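Local coordinates for 4'-phospho-dehydrooxetanocin synthase (Bacillus megaterium, PDB 5UL3), which catalyses the oxidative ring contraction of dAMP to an oxetane aldehyde in oxetanocin A biosynthesis, using cobalamin, a [4Fe-4S] cluster and S-adenosylmethionine, at residues S6-S9 and I10-Y13; R80-P83 and L84-R87; Y514-L517 and L518-E522; S53-T56 and D57-T60. All coordinates share one frame; numbering follows the deposited sequence. Where two conformers were deposited one is given.

Contact 1: S6-S9 and I10-Y13; sequences STKS and IEYY
K8 and E11 both send CG out opposite the backbone N (chi1 -175° and 178°), and this sets their chains side by side on one flank of the first turn of helix 7-21. E11 runs on extended, whereas K8 folds at chi2 and chi3, which turns the lysine tip over to the glutamate. The result is an i to i+3 salt bridge with K8 NZ 3.4 Å from E11 OE1, a weak bond by length. The lysine also lays aliphatic chain against the carboxylate, CD coming to 3.6 Å from the same OE1. Since both residues are exposed, solvent probably screens much of the attraction.

A different flank faces the protein. Here Y13 has CG beside its own backbone N (chi1 -81°), a turn that slants the ring back along the helix toward S9. S9 O is gripped by Y13 N at 2.8 Å, and ring atom Y13 CD2 sits only 3.0 Å from that same S9 O. Further out, Y13 CE2 packs on S9 CB at 4.0 Å.

At the start of the helix, S6 O takes the N-H of I10 at 2.9 Å. I10 CG1 folds down to 3.3 Å from S6 O. S6 OG adds a long, weak bond of 3.5 Å from S9 N.

This is the opening of the N-terminal domain, a domain of unknown function. Its helix lies against helix 28-39, where Y13 stacks on F39 and touches L38; Y12 also packs on L38, and its OH is hydrogen-bonded to R41 NE.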
# COMPACT_ATOMS: atom_id res chain seq x y z
N SER A 6 49.58 -3.37 -3.33
CA SER A 6 50.17 -2.26 -2.58
C SER A 6 49.24 -1.81 -1.45
O SER A 6 48.12 -1.38 -1.71
CB SER A 6 50.46 -1.08 -3.51
OG SER A 6 50.64 0.13 -2.79
N THR A 7 49.72 -1.90 -0.21
CA THR A 7 48.85 -1.65 0.94
C THR A 7 48.41 -0.20 1.04
O THR A 7 47.30 0.08 1.52
CB THR A 7 49.56 -2.07 2.23
OG1 THR A 7 50.88 -1.51 2.25
CG2 THR A 7 49.64 -3.58 2.31
N LYS A 8 49.24 0.75 0.62
CA LYS A 8 48.79 2.13 0.60
C LYS A 8 47.65 2.32 -0.40
O LYS A 8 46.66 2.99 -0.11
CB LYS A 8 49.95 3.08 0.28
CG LYS A 8 49.57 4.55 0.37
CD LYS A 8 48.97 4.88 1.74
CE LYS A 8 50.04 5.03 2.82
NZ LYS A 8 49.43 5.33 4.15
N SER A 9 47.78 1.70 -1.58
CA SER A 9 46.72 1.82 -2.58
C SER A 9 45.45 1.09 -2.16
O SER A 9 44.35 1.49 -2.54
CB SER A 9 47.21 1.31 -3.93
OG SER A 9 47.60 2.38 -4.77
N ILE A 10 45.58 0.01 -1.37
CA ILE A 10 44.41 -0.71 -0.90
C ILE A 10 43.58 0.17 0.03
O ILE A 10 42.35 0.27 -0.10
CB ILE A 10 44.83 -2.02 -0.20
CG1 ILE A 10 45.27 -3.07 -1.22
CG2 ILE A 10 43.70 -2.57 0.67
CD1 ILE A 10 45.90 -4.31 -0.59
N GLU A 11 44.25 0.83 0.98
CA GLU A 11 43.58 1.74 1.89
C GLU A 11 42.89 2.85 1.11
O GLU A 11 41.71 3.16 1.35
CB GLU A 11 44.60 2.31 2.88
CG GLU A 11 44.06 3.31 3.88
CD GLU A 11 45.18 3.99 4.66
OE1 GLU A 11 46.21 4.34 4.04
OE2 GLU A 11 45.04 4.15 5.89
N TYR A 12 43.60 3.45 0.16
CA TYR A 12 43.02 4.49 -0.67
C TYR A 12 41.83 3.97 -1.46
O TYR A 12 40.82 4.68 -1.61
CB TYR A 12 44.09 5.03 -1.61
CG TYR A 12 43.59 5.99 -2.65
CD1 TYR A 12 43.41 7.33 -2.36
CD2 TYR A 12 43.32 5.56 -3.94
CE1 TYR A 12 42.96 8.22 -3.32
CE2 TYR A 12 42.87 6.43 -4.91
CZ TYR A 12 42.69 7.76 -4.59
OH TYR A 12 42.23 8.62 -5.57
N TYR A 13 41.92 2.75 -1.99
CA TYR A 13 40.84 2.22 -2.80
C TYR A 13 39.59 1.95 -1.96
O TYR A 13 38.48 2.26 -2.38
CB TYR A 13 41.30 0.95 -3.52
CG TYR A 13 42.11 1.20 -4.77
CD1 TYR A 13 41.74 2.19 -5.68
CD2 TYR A 13 43.23 0.43 -5.06
CE1 TYR A 13 42.49 2.42 -6.83
CE2 TYR A 13 43.98 0.66 -6.20
CZ TYR A 13 43.61 1.65 -7.09
OH TYR A 13 44.35 1.86 -8.22

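Contact 2: R80-P83 and L84-R87; sequences RENP and LLMR
This is the N-cap of the short helix 83-88: N82 is the capping residue and P83 occupies the first turn, where the lack of an N-H costs no bond. N82 and L85 carry the contact. With CG swung opposite its backbone N (chi1 -180°), the asparagine brings OD1 over the start of the helix. L85 N points almost straight at it, 3.0 Å from N82 OD1 with an N-H...O angle of 169°, although the donor stands well above the amide plane. L84 N also reaches N82 OD1, at 2.9 Å, but strongly bent and weak. This places the partly negative oxygen where it probably meets the positive end of the helix dipole, and the amide stays buried with ND2 bonded to Y62 OH. L85 lies across the cap, its CG 3.7 Å from N82 CG.

One turn further on, the guanidinium of R87 folds back beside P83. P83 O accepts from R87 N at 3.0 Å and also lies over one face of the guanidinium plane, toward its rim. R87 NH1 rests 3.8 Å from P83 CB and donates to E150 O. On another side M86 CE curls back to 3.7 Å from R80 O.

L84 fits among L111, H114 and L115 of helix 109-115, and L85 packs on L111 as well and on W92. N82 touches T60 and L84 touches Y62, so the cap is held against strand 60-64 of the antiparallel sheet.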
# COMPACT_ATOMS: atom_id res chain seq x y z
N ARG A 80 34.42 -11.88 5.14
CA ARG A 80 34.08 -13.25 5.51
C ARG A 80 32.58 -13.51 5.49
O ARG A 80 32.16 -14.67 5.43
CB ARG A 80 34.68 -13.58 6.88
CG ARG A 80 36.21 -13.40 6.90
CD ARG A 80 36.81 -13.72 8.27
NE ARG A 80 36.18 -12.93 9.33
CZ ARG A 80 36.32 -13.17 10.63
NH1 ARG A 80 37.09 -14.17 11.05
NH2 ARG A 80 35.70 -12.40 11.51
N GLU A 81 31.75 -12.46 5.50
CA GLU A 81 30.31 -12.63 5.43
C GLU A 81 29.76 -12.60 4.00
O GLU A 81 28.55 -12.72 3.82
CB GLU A 81 29.61 -11.56 6.28
CG GLU A 81 29.96 -11.64 7.75
CD GLU A 81 29.45 -10.45 8.55
OE1 GLU A 81 28.38 -9.91 8.21
OE2 GLU A 81 30.14 -10.06 9.52
N ASN A 82 30.61 -12.45 3.00
CA ASN A 82 30.18 -12.36 1.60
C ASN A 82 29.51 -13.66 1.16
O ASN A 82 30.14 -14.73 1.22
CB ASN A 82 31.43 -12.03 0.76
CG ASN A 82 31.14 -11.90 -0.72
OD1 ASN A 82 30.47 -12.74 -1.32
ND2 ASN A 82 31.68 -10.86 -1.32
N PRO A 83 28.25 -13.62 0.71
CA PRO A 83 27.52 -14.86 0.45
C PRO A 83 27.96 -15.54 -0.84
O PRO A 83 27.85 -16.76 -0.95
CB PRO A 83 26.05 -14.39 0.36
CG PRO A 83 26.16 -12.99 -0.20
CD PRO A 83 27.43 -12.42 0.45
N LEU A 84 28.44 -14.75 -1.80
CA LEU A 84 28.93 -15.33 -3.05
C LEU A 84 30.21 -16.12 -2.80
O LEU A 84 30.35 -17.25 -3.27
CB LEU A 84 29.17 -14.25 -4.10
CG LEU A 84 29.56 -14.76 -5.49
CD1 LEU A 84 29.06 -13.77 -6.55
CD2 LEU A 84 31.11 -14.91 -5.65
N LEU A 85 31.15 -15.52 -2.07
CA LEU A 85 32.38 -16.25 -1.76
C LEU A 85 32.07 -17.49 -0.94
O LEU A 85 32.70 -18.55 -1.13
CB LEU A 85 33.36 -15.35 -1.01
CG LEU A 85 33.90 -14.14 -1.80
CD1 LEU A 85 34.76 -13.24 -0.92
CD2 LEU A 85 34.66 -14.57 -3.06
N MET A 86 31.09 -17.40 -0.03
CA MET A 86 30.74 -18.54 0.81
C MET A 86 30.15 -19.68 -0.01
O MET A 86 30.42 -20.86 0.27
CB MET A 86 29.77 -18.11 1.91
CG MET A 86 29.56 -19.18 2.96
SD MET A 86 28.48 -18.57 4.27
CE MET A 86 29.47 -17.22 4.91
N ARG A 87 29.34 -19.37 -1.03
CA ARG A 87 28.84 -20.42 -1.91
C ARG A 87 29.98 -21.06 -2.70
O ARG A 87 29.97 -22.27 -2.94
CB ARG A 87 27.79 -19.85 -2.87
CG ARG A 87 26.51 -19.45 -2.19
CD ARG A 87 25.41 -19.09 -3.21
NE ARG A 87 25.74 -17.94 -4.06
CZ ARG A 87 25.42 -16.68 -3.78
NH1 ARG A 87 24.77 -16.37 -2.66
NH2 ARG A 87 25.74 -15.72 -4.64

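Contact 3: Y514-L517 and L518-E522; sequences YDKL and LNDKE
Y514 with L518 and K516 with D520 are i to i+4 pairs at a helix-to-helix junction: helix 510-519 ends here and helix 521-527 begins at once, within the radical SAM core. D520 is the junction residue. It is the first residue to leave helical backbone angles, and it is also the N-cap of the next helix, its OD1 accepting from F523 N. Its own N still belongs to the old helix, 3.0 Å from K516 O.

On the inner side, L518 lays a methyl on an aromatic ring. L518 CD1 stands 3.9 Å from the centroid of the Y514 ring and 16° off its normal, a CH-pi contact displaced toward the rim. The other branch follows the phenol end, L518 CD2 lying 3.7 Å from Y514 CZ and 3.6 Å from Y514 OH. Y514 reaches this spot with CG opposite its backbone N (chi1 -177°). The ring also packs on V414 and L417 of helix 410-426, while L518 touches I457 of helix 452-464, so the pair sits between those two helices.

On the outer side K516 and D520 run alongside each other. Their salt bridge is long, K516 NZ to D520 OD2 3.7 Å, and the lysine's CG also lies near that oxygen. A water bridges the gap, donating to D520 OD2 while accepting a weak bond from K516 NZ at 3.2 Å.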
# COMPACT_ATOMS: atom_id res chain seq x y z
N TYR A 514 -6.00 6.98 30.34
CA TYR A 514 -6.84 5.87 29.90
C TYR A 514 -8.18 5.85 30.63
O TYR A 514 -9.23 5.76 30.00
CB TYR A 514 -6.10 4.55 30.11
CG TYR A 514 -6.82 3.32 29.62
CD1 TYR A 514 -6.80 2.97 28.28
CD2 TYR A 514 -7.49 2.49 30.51
CE1 TYR A 514 -7.46 1.83 27.83
CE2 TYR A 514 -8.14 1.35 30.07
CZ TYR A 514 -8.13 1.03 28.73
OH TYR A 514 -8.78 -0.10 28.31
N ASP A 515 -8.14 5.92 31.96
CA ASP A 515 -9.39 5.84 32.73
C ASP A 515 -10.32 6.99 32.40
O ASP A 515 -11.54 6.80 32.28
CB ASP A 515 -9.07 5.81 34.23
CG ASP A 515 -8.55 4.47 34.69
OD1 ASP A 515 -8.86 3.45 34.04
OD2 ASP A 515 -7.82 4.43 35.71
N LYS A 516 -9.78 8.20 32.22
CA LYS A 516 -10.62 9.35 31.94
C LYS A 516 -11.26 9.25 30.56
O LYS A 516 -12.44 9.60 30.39
CB LYS A 516 -9.82 10.63 32.09
CG LYS A 516 -9.67 11.10 33.53
CD LYS A 516 -8.70 12.27 33.63
CE LYS A 516 -8.50 12.74 35.07
NZ LYS A 516 -9.64 13.59 35.55
N LEU A 517 -10.51 8.79 29.55
CA LEU A 517 -11.10 8.67 28.21
C LEU A 517 -12.12 7.54 28.12
O LEU A 517 -13.01 7.61 27.27
CB LEU A 517 -9.99 8.49 27.17
CG LEU A 517 -9.19 9.77 26.90
CD1 LEU A 517 -7.95 9.49 26.07
CD2 LEU A 517 -10.07 10.80 26.21
N LEU A 518 -12.04 6.52 28.97
CA LEU A 518 -13.05 5.48 28.91
C LEU A 518 -14.29 5.81 29.73
O LEU A 518 -15.40 5.48 29.30
CB LEU A 518 -12.47 4.15 29.40
CG LEU A 518 -11.98 3.20 28.31
CD1 LEU A 518 -10.73 3.77 27.65
CD2 LEU A 518 -11.71 1.83 28.91
N ASN A 519 -14.14 6.48 30.87
CA ASN A 519 -15.21 6.55 31.87
C ASN A 519 -15.63 7.96 32.27
O ASN A 519 -16.75 8.12 32.76
CB ASN A 519 -14.79 5.81 33.15
CG ASN A 519 -14.36 4.40 32.88
OD1 ASN A 519 -15.10 3.63 32.26
ND2 ASN A 519 -13.16 4.05 33.32
N ASP A 520 -14.77 8.96 32.11
CA ASP A 520 -15.03 10.30 32.63
C ASP A 520 -15.82 11.07 31.59
O ASP A 520 -15.24 11.65 30.66
CB ASP A 520 -13.73 10.99 33.00
CG ASP A 520 -13.93 12.21 33.88
OD1 ASP A 520 -14.94 12.93 33.70
OD2 ASP A 520 -13.06 12.47 34.73
N LYS A 521 -17.14 11.08 31.73
CA LYS A 521 -17.99 11.73 30.73
C LYS A 521 -17.72 13.23 30.66
O LYS A 521 -17.81 13.82 29.58
CB LYS A 521 -19.46 11.46 31.04
CG LYS A 521 -20.41 12.04 30.00
CD LYS A 521 -20.18 11.39 28.64
CE LYS A 521 -20.71 12.27 27.51
NZ LYS A 521 -19.61 12.93 26.75
N GLU A 522 -17.42 13.87 31.80
CA GLU A 522 -17.09 15.29 31.77
C GLU A 522 -15.78 15.53 31.04
O GLU A 522 -15.65 16.52 30.31
CB GLU A 522 -17.01 15.84 33.19
CG GLU A 522 -18.35 15.97 33.90
CD GLU A 522 -18.26 16.86 35.13
OE1 GLU A 522 -17.15 17.34 35.44
OE2 GLU A 522 -19.31 17.07 35.78
O HOH W 1 -12.49 14.88 34.88

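Contact 4: S53-T56 and D57-T60; sequences SGET and DNTT
D57 and E55 share a water in the loop of a beta hairpin, the link between strands 49-53 and 60-64 of the N-terminal domain. D57 follows T56 in a tight turn whose backbone angles are close to type II', closed by N58 N donating to E55 O at 2.8 Å. D57 OD1 lies 4.3 Å from E55 OE2; the water donates to both, which probably eases the repulsion between the like charges.

N58 comes next and ties the loop together. Its chi1 of 56° puts CG in the crowded position between backbone N and carbonyl carbon, folding the amide back across E55. N58 OD1 accepts from E55 N at 2.9 Å, the donor well above the amide plane. N58 ND2 donates to E55 OE2, also at 2.9 Å, meeting the carboxylate from above its plane, and adds a weak bond to D57 OD1. One amide therefore fixes both backbone and side chain of E55. K149 of helix 138-149 packs on both residues.

T59 turns OG1 toward the loop, where a second water accepts from it and donates to T56 O. Its CA lies 3.4 Å from S53 O in a CA-H...O contact.

T60 starts the returning strand as a hydrogen-bonded antiparallel pair with S53: T60 N reaches S53 O at 2.8 Å, and S53 N reaches T60 O. The hydroxyl turns back into the loop, T60 OG1 donating to N58 O at 2.8 Å.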
# COMPACT_ATOMS: atom_id res chain seq x y z
N SER A 53 28.36 -5.79 -6.80
CA SER A 53 27.14 -6.45 -6.31
C SER A 53 27.01 -6.10 -4.84
O SER A 53 27.77 -5.28 -4.31
CB SER A 53 27.21 -7.97 -6.56
OG SER A 53 25.95 -8.58 -6.26
N GLY A 54 26.06 -6.75 -4.15
CA GLY A 54 25.76 -6.34 -2.79
C GLY A 54 24.95 -5.04 -2.83
O GLY A 54 24.62 -4.54 -3.89
N GLU A 55 24.65 -4.51 -1.64
CA GLU A 55 23.88 -3.27 -1.53
C GLU A 55 24.15 -2.64 -0.17
O GLU A 55 24.57 -3.31 0.77
CB GLU A 55 22.38 -3.52 -1.74
CG GLU A 55 21.81 -4.66 -0.88
CD GLU A 55 21.60 -4.26 0.57
OE1 GLU A 55 21.15 -3.12 0.84
OE2 GLU A 55 21.88 -5.07 1.47
N THR A 56 23.88 -1.32 -0.08
CA THR A 56 24.13 -0.49 1.11
C THR A 56 25.35 -0.93 1.91
O THR A 56 26.49 -0.67 1.50
CB THR A 56 22.89 -0.40 2.02
OG1 THR A 56 22.55 -1.67 2.60
CG2 THR A 56 21.68 0.14 1.23
N ASP A 57 25.15 -1.58 3.06
CA ASP A 57 26.25 -1.88 3.98
C ASP A 57 27.01 -3.16 3.63
O ASP A 57 27.78 -3.64 4.47
CB ASP A 57 25.75 -1.95 5.42
CG ASP A 57 24.81 -3.13 5.67
OD1 ASP A 57 24.35 -3.79 4.72
OD2 ASP A 57 24.52 -3.37 6.86
N ASN A 58 26.85 -3.69 2.41
CA ASN A 58 27.62 -4.86 2.02
C ASN A 58 28.02 -4.79 0.55
O ASN A 58 28.46 -5.80 -0.02
CB ASN A 58 26.83 -6.16 2.31
CG ASN A 58 25.47 -6.18 1.65
OD1 ASN A 58 25.35 -6.43 0.44
ND2 ASN A 58 24.42 -5.94 2.44
N THR A 59 27.90 -3.61 -0.06
CA THR A 59 28.27 -3.46 -1.45
C THR A 59 29.73 -3.86 -1.66
O THR A 59 30.60 -3.54 -0.85
CB THR A 59 28.05 -2.01 -1.90
OG1 THR A 59 26.72 -1.59 -1.51
CG2 THR A 59 28.15 -1.91 -3.41
N THR A 60 29.97 -4.59 -2.74
CA THR A 60 31.23 -5.29 -2.98
C THR A 60 31.67 -5.03 -4.41
O THR A 60 30.86 -5.11 -5.33
CB THR A 60 31.07 -6.81 -2.77
OG1 THR A 60 30.55 -7.07 -1.47
CG2 THR A 60 32.43 -7.51 -2.91
O HOH W 2 21.77 -4.62 4.03
O HOH W 3 26.31 0.92 -1.05

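How the contacts relate
Contacts 1, 2 and 4 lie in the N-terminal part of the chain, and contact 3 is remote, its centre 53 Å from that of contact 4 and 67 Å from that of contact 1. Contacts 2 and 4 are direct neighbours, with centres 12 Å apart: N82 ND2 packs on T60 CG2 at 3.8 Å, so the helix cap rests on the strand that leaves the hairpin. Q151 touches both. Contact 1 stays apart, its nearest atoms about 10 Å from contact 4. Of the four, contact 4 is the one with a nearby annotated site: the E55 side chain lies about 12 Å from that of the cobalamin-binding E242. Contacts 1 to 3 are away from the annotated sites.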